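Local structure of beta-N-acetylhexosaminidase (Arthrobacter aurescens, 3RCN) at residues A[380-385]-A[401-406]; A[390-395]-A[443-448]; A[397-402]-A[448-453]. The protein probably hydrolyses terminal non-reducing N-acetyl-D-hexosamine residues in N-acetyl-beta-D-hexosaminides, as a member of glycosyl hydrolase family 20. All blocks are in the same frame, centred on the assembly; numbering follows the deposited sequence.

Contact 1 of 3, residues A[380-385]-A[401-406]; sequences ASWRGY and CPEHKL
Trp382 sets the root of its side chain against the backbone of Cys401, with its CB 3.6 Å from Cys401 O. This is the C-terminal end of two neighbouring parallel strands, 378-381 and 397-400, in the TIM-type barrel of the catalytic domain. The loops that follow such strands form the active-site end of a barrel. Trp382 fits this, since its side chain is about 7 Å from that of Glu316, the predicted proton donor.

Two backbone hydrogen bonds carry the pairing past the strand ends. Cys401 N gives one to Ser381 O at 3.1 Å, from above the carbonyl plane (41° out of it). Glu403 N gives the other to Trp382 O at 2.9 Å, and this one is nearly straight (173° at the hydrogen). Trp382 CA-H in turn points at Cys401 O. On the strand side of these bonds, Ala380 CB packs on Cys401 SG at 3.9 Å.

Glu403 runs out beside the indole. Its CG is anti to the backbone N (chi1 179°) and the chain beyond is extended, which brings OE1 obliquely to 4.2 Å from Trp382 CE3. The other carboxylate oxygen, OE2, makes a salt bridge with Arg533. Arg383 folds back within its own segment. Its CG lies over the centre of one indole face, and its NH1 pairs with Asp366.

His404 stacks on Tyr535 with its ring. The edge of the same ring meets the other segment, with CE1 4.0 Å from Gly384 CA.

Contact 2 of 3, residues A[390-395]-A[443-448]; sequences DALRKG and TDFPGR
The C-terminal end of helix 385-393 packs here on the loop that leads into strand 449-456, with Leu392 and Arg393 meeting Phe445, Pro446 and Gly447. Leu392 CB sits over one face of the Phe445 ring. It is 4.2 Å from the ring centroid and 17° off the normal, a CH-pi contact. Thr443, from the same loop as the ring, places its CB over the opposite face. Arg393 comes in at the ring edge, where its CG is 4.1 Å from Phe445 CD1. The phenyl ring is thus bordered by the helix on one face and along one edge.

The helix ends in a Schellman motif closed by Gly395, which has a positive phi (90°). Leu392 O is gripped twice. Gly395 N bonds to it at 2.8 Å as part of the cap. Gly447 N bonds to it at 3.1 Å from across the contact, on the other face of the carbonyl plane. The second bond is bent, with 139° at the hydrogen. A carbonyl of the last turn is in this way used both to close the helix and to hold the incoming loop.

Pro446 fits against the same end. Its CG rests on Arg393 O at 3.3 Å and also near Leu392 O, while its CB lies against Gly395 CA. Neither Gly395 nor Gly447 has a side chain, and their CA atoms come within 3.8 Å. Leu392 CD2 packs on Gly447 C at 3.5 Å.

Contact 3 of 3, residues A[397-402]-A[448-453]; sequences DVVMCP and RLLGAQ
Leu449 pushes its CD2 methyl into the hollow between Val398 and Met400 on strand 397-400. The methyl is 3.9 Å from Val398 CG1 and 4.2 Å from Met400 CG. It also lies against Val398 O, in the floor of that hollow. Leu449 and Met400, a selenomethionine, cross at about a right angle. Beyond CB the selenomethionine turns twice (chi2 -68°) and carries its SE away from strand 449-456.

The two strands are parallel neighbours in the barrel sheet. Val398 N bonds to Arg448 O, and Leu450 N bonds to Val398 O at 2.9 Å. Further along, Met400 N bonds to Gly451 O, also at 2.9 Å, and Gln453 N bonds to Met400 O. Val398 pairs with Leu449 and Met400 with Ala452, so one residue, Val399, faces two, Leu450 and Gly451. This is a beta bulge. Leu450 has helical backbone angles there (phi -81°, psi -35°).

The bulge turns Leu450 toward the other strand. Its CB meets Val399 CG1 at 3.8 Å, and its CD1 reaches Asp397 CB at 4.1 Å. Leu450 CD2 lies over one face of the Arg448 guanidinium. The placing of the Asp397 carboxylate is uncertain, because its OD1 is modelled too close to Arg448 CG. Asp397 OD2 and Arg448 NH1 are 4.4 Å apart, too far for a salt bridge.

Val399 and Leu450 both touch Tyr140 and Leu378, probably in the barrel interior. Val398 packs instead on Ala391 of helix 385-393. Strand 397-400 is flanked by strands 378-381 and 449-456, and Gln453 OE1 bonds Tyr140 OH on strand 140-146.

The three contacts follow one part of the catalytic barrel from end to end. Contact 3 lies between the others, its centre 9 Å from that of contact 1 and 12 Å from that of contact 2. It shares Cys401 and Pro402 with contact 1, and Arg448 with contact 2. Val399 O probably accepts a hydrogen bond from Ser381 N at 3.1 Å. Leu392 CD2 packs on Val398 CG2 at 3.7 Å, joining the helix end to the sheet. Contacts 1 and 2 do not touch. Contact 1 is nearest Glu316, the predicted proton donor, with Trp382 about 7 Å from it between side chains. Contact 3 is further off (Cys401, about 12 Å by the same measure), and contact 2 lies away from it.

Contact 1 of 3, residues A[380-385]-A[401-406]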
loop_
_atom_site.group_PDB
_atom_site.type_symbol
_atom_site.label_atom_id
_atom_site.label_comp_id
_atom_site.label_asym_id
_atom_site.label_seq_id
_atom_site.Cartn_x
_atom_site.Cartn_y
_atom_site.Cartn_z
ATOM N N ALA A 380 -20.175 -4.108 22.446
ATOM C CA ALA A 380 -19.355 -5.111 21.781
ATOM C C ALA A 380 -18.869 -6.090 22.840
ATOM O O ALA A 380 -17.976 -5.781 23.637
ATOM C CB ALA A 380 -18.171 -4.454 21.088
ATOM N N SER A 381 -19.429 -7.292 22.811
ATOM C CA SER A 381 -19.217 -8.247 23.883
ATOM C C SER A 381 -18.066 -9.199 23.596
ATOM O O SER A 381 -18.174 -10.076 22.733
ATOM C CB SER A 381 -20.484 -9.070 24.099
ATOM O OG SER A 381 -20.248 -10.041 25.103
ATOM N N TRP A 382 -16.986 -9.044 24.357
ATOM C CA TRP A 382 -15.823 -9.915 24.256
ATOM C C TRP A 382 -15.889 -11.110 25.214
ATOM O O TRP A 382 -15.083 -12.039 25.119
ATOM C CB TRP A 382 -14.561 -9.102 24.521
ATOM C CG TRP A 382 -14.670 -8.286 25.747
ATOM C CD1 TRP A 382 -15.124 -7.003 25.843
ATOM C CD2 TRP A 382 -14.339 -8.698 27.074
ATOM N NE1 TRP A 382 -15.087 -6.586 27.152
ATOM C CE2 TRP A 382 -14.611 -7.611 27.929
ATOM C CE3 TRP A 382 -13.837 -9.881 27.623
ATOM C CZ2 TRP A 382 -14.399 -7.672 29.301
ATOM C CZ3 TRP A 382 -13.625 -9.939 28.984
ATOM C CH2 TRP A 382 -13.908 -8.842 29.809
ATOM N N ARG A 383 -16.854 -11.089 26.131
ATOM C CA ARG A 383 -17.110 -12.234 26.994
ATOM C C ARG A 383 -17.904 -13.268 26.191
ATOM O O ARG A 383 -18.230 -13.047 25.024
ATOM C CB ARG A 383 -17.886 -11.801 28.239
ATOM C CG ARG A 383 -17.712 -10.323 28.613
ATOM C CD ARG A 383 -18.402 -9.973 29.939
ATOM N NE ARG A 383 -17.513 -10.179 31.081
ATOM C CZ ARG A 383 -17.155 -9.235 31.951
ATOM N NH1 ARG A 383 -17.628 -7.998 31.839
ATOM N NH2 ARG A 383 -16.328 -9.534 32.946
ATOM N N GLY A 384 -18.229 -14.391 26.810
ATOM C CA GLY A 384 -18.936 -15.444 26.103
ATOM C C GLY A 384 -20.418 -15.156 25.903
ATOM O O GLY A 384 -20.863 -14.004 25.964
ATOM N N TYR A 385 -21.178 -16.216 25.640
ATOM C CA TYR A 385 -22.615 -16.109 25.408
ATOM C C TYR A 385 -23.352 -15.469 26.575
ATOM O O TYR A 385 -24.368 -14.807 26.379
ATOM C CB TYR A 385 -23.223 -17.483 25.120
ATOM C CG TYR A 385 -22.807 -18.099 23.799
ATOM C CD1 TYR A 385 -22.140 -17.354 22.825
ATOM C CD2 TYR A 385 -23.091 -19.429 23.523
ATOM C CE1 TYR A 385 -21.768 -17.928 21.619
ATOM C CE2 TYR A 385 -22.720 -20.006 22.332
ATOM C CZ TYR A 385 -22.066 -19.256 21.382
ATOM O OH TYR A 385 -21.717 -19.863 20.202
ATOM N N CYS A 401 -18.085 -10.287 19.683
ATOM C CA CYS A 401 -16.692 -10.477 19.356
ATOM C C CYS A 401 -15.995 -11.157 20.518
ATOM O O CYS A 401 -15.209 -10.535 21.229
ATOM C CB CYS A 401 -16.022 -9.143 19.023
ATOM S SG CYS A 401 -16.455 -7.776 20.104
ATOM N N PRO A 402 -16.294 -12.442 20.731
ATOM C CA PRO A 402 -15.716 -13.171 21.867
ATOM C C PRO A 402 -14.194 -13.204 21.780
ATOM O O PRO A 402 -13.657 -13.501 20.720
ATOM C CB PRO A 402 -16.281 -14.585 21.708
ATOM C CG PRO A 402 -17.463 -14.443 20.807
ATOM C CD PRO A 402 -17.180 -13.281 19.910
ATOM N N GLU A 403 -13.519 -12.902 22.884
ATOM C CA GLU A 403 -12.065 -12.914 22.942
ATOM C C GLU A 403 -11.471 -14.292 22.660
ATOM O O GLU A 403 -10.343 -14.398 22.212
ATOM C CB GLU A 403 -11.580 -12.424 24.310
ATOM C CG GLU A 403 -10.054 -12.435 24.476
ATOM C CD GLU A 403 -9.603 -12.247 25.927
ATOM O OE1 GLU A 403 -10.451 -12.307 26.850
ATOM O OE2 GLU A 403 -8.389 -12.048 26.145
ATOM N N HIS A 404 -12.209 -15.352 22.955
ATOM C CA HIS A 404 -11.660 -16.691 22.770
ATOM C C HIS A 404 -12.033 -17.309 21.424
ATOM O O HIS A 404 -11.749 -18.481 21.166
ATOM C CB HIS A 404 -12.007 -17.613 23.939
ATOM C CG HIS A 404 -13.471 -17.729 24.205
ATOM N ND1 HIS A 404 -14.221 -16.689 24.713
ATOM C CD2 HIS A 404 -14.325 -18.768 24.049
ATOM C CE1 HIS A 404 -15.475 -17.081 24.852
ATOM N NE2 HIS A 404 -15.566 -18.339 24.456
ATOM N N LYS A 405 -12.695 -16.519 20.584
ATOM C CA LYS A 405 -13.127 -16.965 19.260
ATOM C C LYS A 405 -12.596 -16.072 18.142
ATOM O O LYS A 405 -11.918 -16.522 17.236
ATOM C CB LYS A 405 -14.657 -17.008 19.185
ATOM C CG LYS A 405 -15.320 -17.993 20.135
ATOM C CD LYS A 405 -14.791 -19.402 19.921
ATOM C CE LYS A 405 -15.615 -20.409 20.695
ATOM N NZ LYS A 405 -15.759 -20.010 22.118
ATOM N N LEU A 406 -13.003 -14.810 18.194
ATOM C CA LEU A 406 -12.818 -13.821 17.141
ATOM C C LEU A 406 -11.616 -12.864 17.215
ATOM O O LEU A 406 -11.622 -11.837 16.527
ATOM C CB LEU A 406 -14.122 -13.072 16.881
ATOM C CG LEU A 406 -15.242 -14.001 16.411
ATOM C CD1 LEU A 406 -16.429 -13.208 15.908
ATOM C CD2 LEU A 406 -14.732 -14.928 15.329
#

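Contact 2 of 3, residues A[390-395]-A[443-448]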
loop_
_atom_site.group_PDB
_atom_site.type_symbol
_atom_site.label_atom_id
_atom_site.label_comp_id
_atom_site.label_asym_id
_atom_site.label_seq_id
_atom_site.Cartn_x
_atom_site.Cartn_y
_atom_site.Cartn_z
ATOM N N ASP A 390 -26.904 -11.138 28.645
ATOM C CA ASP A 390 -27.079 -10.218 29.752
ATOM C C ASP A 390 -27.302 -8.774 29.274
ATOM O O ASP A 390 -28.108 -8.036 29.841
ATOM C CB ASP A 390 -25.850 -10.292 30.654
ATOM C CG ASP A 390 -26.098 -9.706 32.015
ATOM O OD1 ASP A 390 -27.133 -9.028 32.185
ATOM O OD2 ASP A 390 -25.259 -9.922 32.917
ATOM N N ALA A 391 -26.583 -8.380 28.226
ATOM C CA ALA A 391 -26.684 -7.028 27.680
ATOM C C ALA A 391 -27.947 -6.842 26.852
ATOM O O ALA A 391 -28.423 -5.722 26.683
ATOM C CB ALA A 391 -25.463 -6.704 26.849
ATOM N N LEU A 392 -28.474 -7.944 26.328
ATOM C CA LEU A 392 -29.765 -7.943 25.651
ATOM C C LEU A 392 -30.914 -7.786 26.660
ATOM O O LEU A 392 -31.857 -7.025 26.435
ATOM C CB LEU A 392 -29.938 -9.235 24.863
ATOM C CG LEU A 392 -28.935 -9.515 23.745
ATOM C CD1 LEU A 392 -28.896 -11.000 23.455
ATOM C CD2 LEU A 392 -29.267 -8.724 22.481
ATOM N N ARG A 393 -30.829 -8.501 27.778
ATOM C CA ARG A 393 -31.813 -8.335 28.840
ATOM C C ARG A 393 -32.006 -6.850 29.178
ATOM O O ARG A 393 -33.133 -6.396 29.371
ATOM C CB ARG A 393 -31.409 -9.108 30.100
ATOM C CG ARG A 393 -31.463 -10.627 29.981
ATOM C CD ARG A 393 -31.625 -11.250 31.367
ATOM N NE ARG A 393 -30.680 -12.337 31.625
ATOM C CZ ARG A 393 -30.880 -13.607 31.277
ATOM N NH1 ARG A 393 -31.993 -13.956 30.643
ATOM N NH2 ARG A 393 -29.966 -14.532 31.557
ATOM N N LYS A 394 -30.916 -6.087 29.210
ATOM C CA LYS A 394 -30.992 -4.682 29.593
ATOM C C LYS A 394 -31.374 -3.763 28.432
ATOM O O LYS A 394 -31.425 -2.543 28.609
ATOM C CB LYS A 394 -29.661 -4.192 30.169
ATOM C CG LYS A 394 -29.419 -4.508 31.638
ATOM C CD LYS A 394 -28.376 -5.605 31.818
ATOM C CE LYS A 394 -27.772 -5.559 33.215
ATOM N NZ LYS A 394 -27.276 -6.888 33.663
ATOM N N GLY A 395 -31.611 -4.329 27.247
ATOM C CA GLY A 395 -32.055 -3.543 26.101
ATOM C C GLY A 395 -30.960 -2.960 25.211
ATOM O O GLY A 395 -31.240 -2.287 24.214
ATOM N N THR A 443 -36.130 -16.136 23.768
ATOM C CA THR A 443 -36.259 -15.344 24.983
ATOM C C THR A 443 -36.800 -13.943 24.707
ATOM O O THR A 443 -37.289 -13.271 25.614
ATOM C CB THR A 443 -34.919 -15.263 25.716
ATOM O OG1 THR A 443 -33.871 -15.610 24.804
ATOM C CG2 THR A 443 -34.894 -16.237 26.876
ATOM N N ASP A 444 -36.715 -13.508 23.452
ATOM C CA ASP A 444 -37.416 -12.297 23.028
ATOM C C ASP A 444 -37.183 -11.071 23.918
ATOM O O ASP A 444 -38.142 -10.502 24.454
ATOM C CB ASP A 444 -38.915 -12.576 22.899
ATOM C CG ASP A 444 -39.311 -12.961 21.491
ATOM O OD1 ASP A 444 -39.021 -12.177 20.563
ATOM O OD2 ASP A 444 -39.898 -14.048 21.311
ATOM N N PHE A 445 -35.919 -10.692 24.110
ATOM C CA PHE A 445 -35.601 -9.534 24.948
ATOM C C PHE A 445 -35.651 -8.201 24.190
ATOM O O PHE A 445 -35.797 -8.173 22.965
ATOM C CB PHE A 445 -34.216 -9.691 25.589
ATOM C CG PHE A 445 -33.535 -10.992 25.281
ATOM C CD1 PHE A 445 -32.928 -11.719 26.293
ATOM C CD2 PHE A 445 -33.483 -11.483 23.982
ATOM C CE1 PHE A 445 -32.290 -12.913 26.018
ATOM C CE2 PHE A 445 -32.853 -12.680 23.700
ATOM C CZ PHE A 445 -32.251 -13.395 24.717
ATOM N N PRO A 446 -35.485 -7.090 24.925
ATOM C CA PRO A 446 -35.511 -5.729 24.370
ATOM C C PRO A 446 -34.291 -5.375 23.525
ATOM O O PRO A 446 -34.396 -4.538 22.624
ATOM C CB PRO A 446 -35.565 -4.839 25.618
ATOM C CG PRO A 446 -34.981 -5.667 26.704
ATOM C CD PRO A 446 -35.398 -7.075 26.396
ATOM N N GLY A 447 -33.150 -5.988 23.823
ATOM C CA GLY A 447 -31.946 -5.749 23.051
ATOM C C GLY A 447 -31.989 -6.621 21.816
ATOM O O GLY A 447 -32.578 -7.711 21.849
ATOM N N ARG A 448 -31.384 -6.153 20.724
ATOM C CA ARG A 448 -31.308 -6.969 19.512
ATOM C C ARG A 448 -29.884 -7.254 19.070
ATOM O O ARG A 448 -28.988 -6.432 19.259
ATOM C CB ARG A 448 -32.119 -6.355 18.364
ATOM C CG ARG A 448 -32.001 -4.845 18.207
ATOM C CD ARG A 448 -32.908 -4.344 17.086
ATOM N NE ARG A 448 -32.553 -4.929 15.792
ATOM C CZ ARG A 448 -31.871 -4.294 14.839
ATOM N NH1 ARG A 448 -31.471 -3.043 15.029
ATOM N NH2 ARG A 448 -31.593 -4.904 13.690
#

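Contact 3 of 3, residues A[397-402]-A[448-453]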
loop_
_atom_site.group_PDB
_atom_site.type_symbol
_atom_site.label_atom_id
_atom_site.label_comp_id
_atom_site.label_asym_id
_atom_site.label_seq_id
_atom_site.Cartn_x
_atom_site.Cartn_y
_atom_site.Cartn_z
ATOM N N ASP A 397 -28.276 -2.946 22.361
ATOM C CA ASP A 397 -27.974 -3.676 21.125
ATOM C C ASP A 397 -26.583 -4.291 21.223
ATOM O O ASP A 397 -25.671 -3.700 21.782
ATOM C CB ASP A 397 -28.069 -2.776 19.890
ATOM C CG ASP A 397 -29.504 -2.461 19.501
ATOM O OD1 ASP A 397 -30.419 -3.216 19.898
ATOM O OD2 ASP A 397 -29.719 -1.455 18.795
ATOM N N VAL A 398 -26.432 -5.485 20.679
ATOM C CA VAL A 398 -25.220 -6.258 20.868
ATOM C C VAL A 398 -24.577 -6.671 19.530
ATOM O O VAL A 398 -25.270 -6.943 18.550
ATOM C CB VAL A 398 -25.545 -7.513 21.693
ATOM C CG1 VAL A 398 -24.358 -8.465 21.755
ATOM C CG2 VAL A 398 -25.997 -7.115 23.081
ATOM N N VAL A 399 -23.248 -6.681 19.497
ATOM C CA VAL A 399 -22.497 -7.358 18.452
ATOM C C VAL A 399 -21.483 -8.261 19.149
ATOM O O VAL A 399 -20.826 -7.837 20.101
ATOM C CB VAL A 399 -21.782 -6.365 17.524
ATOM C CG1 VAL A 399 -22.793 -5.479 16.838
ATOM C CG2 VAL A 399 -20.818 -5.516 18.305
HETATM N N MSE A 400 -21.378 -9.513 18.710
HETATM C CA MSE A 400 -20.470 -10.456 19.359
HETATM C C MSE A 400 -19.051 -10.409 18.784
HETATM O O MSE A 400 -18.841 -10.449 17.568
HETATM C CB MSE A 400 -21.004 -11.883 19.269
HETATM C CG MSE A 400 -22.374 -12.064 19.867
HETATM SE SE MSE A 400 -22.369 -11.834 21.803
HETATM C CE MSE A 400 -20.984 -13.167 22.210
ATOM N N CYS A 401 -18.085 -10.287 19.683
ATOM C CA CYS A 401 -16.692 -10.477 19.356
ATOM C C CYS A 401 -15.995 -11.157 20.518
ATOM O O CYS A 401 -15.209 -10.535 21.229
ATOM C CB CYS A 401 -16.022 -9.143 19.023
ATOM S SG CYS A 401 -16.455 -7.776 20.104
ATOM N N PRO A 402 -16.294 -12.442 20.731
ATOM C CA PRO A 402 -15.716 -13.171 21.867
ATOM C C PRO A 402 -14.194 -13.204 21.780
ATOM O O PRO A 402 -13.657 -13.501 20.720
ATOM C CB PRO A 402 -16.281 -14.585 21.708
ATOM C CG PRO A 402 -17.463 -14.443 20.807
ATOM C CD PRO A 402 -17.180 -13.281 19.910
ATOM N N ARG A 448 -31.384 -6.153 20.724
ATOM C CA ARG A 448 -31.308 -6.969 19.512
ATOM C C ARG A 448 -29.884 -7.254 19.070
ATOM O O ARG A 448 -28.988 -6.432 19.259
ATOM C CB ARG A 448 -32.119 -6.355 18.364
ATOM C CG ARG A 448 -32.001 -4.845 18.207
ATOM C CD ARG A 448 -32.908 -4.344 17.086
ATOM N NE ARG A 448 -32.553 -4.929 15.792
ATOM C CZ ARG A 448 -31.871 -4.294 14.839
ATOM N NH1 ARG A 448 -31.471 -3.043 15.029
ATOM N NH2 ARG A 448 -31.593 -4.904 13.690
ATOM N N LEU A 449 -29.690 -8.421 18.461
ATOM C CA LEU A 449 -28.370 -8.830 18.002
ATOM C C LEU A 449 -28.176 -8.287 16.604
ATOM O O LEU A 449 -28.886 -8.673 15.672
ATOM C CB LEU A 449 -28.261 -10.349 17.960
ATOM C CG LEU A 449 -27.124 -10.963 18.761
ATOM C CD1 LEU A 449 -26.892 -12.397 18.335
ATOM C CD2 LEU A 449 -25.872 -10.149 18.550
ATOM N N LEU A 450 -27.220 -7.378 16.465
ATOM C CA LEU A 450 -26.931 -6.773 15.180
ATOM C C LEU A 450 -26.052 -7.667 14.305
ATOM O O LEU A 450 -26.192 -7.685 13.079
ATOM C CB LEU A 450 -26.266 -5.419 15.389
ATOM C CG LEU A 450 -27.069 -4.448 16.234
ATOM C CD1 LEU A 450 -26.488 -3.061 16.097
ATOM C CD2 LEU A 450 -28.509 -4.497 15.772
ATOM N N GLY A 451 -25.144 -8.398 14.946
ATOM C CA GLY A 451 -24.148 -9.171 14.228
ATOM C C GLY A 451 -22.898 -9.473 15.044
ATOM O O GLY A 451 -22.929 -9.555 16.284
ATOM N N ALA A 452 -21.796 -9.667 14.326
ATOM C CA ALA A 452 -20.525 -10.043 14.937
ATOM C C ALA A 452 -19.356 -9.246 14.360
ATOM O O ALA A 452 -19.509 -8.518 13.380
ATOM C CB ALA A 452 -20.277 -11.552 14.802
ATOM N N GLN A 453 -18.202 -9.346 15.012
ATOM C CA GLN A 453 -17.031 -8.609 14.581
ATOM C C GLN A 453 -15.741 -9.342 14.956
ATOM O O GLN A 453 -15.647 -9.943 16.025
ATOM C CB GLN A 453 -17.101 -7.219 15.205
ATOM C CG GLN A 453 -15.855 -6.398 15.178
ATOM C CD GLN A 453 -16.063 -5.097 15.932
ATOM O OE1 GLN A 453 -16.978 -4.334 15.620
ATOM N NE2 GLN A 453 -15.238 -4.850 16.947
#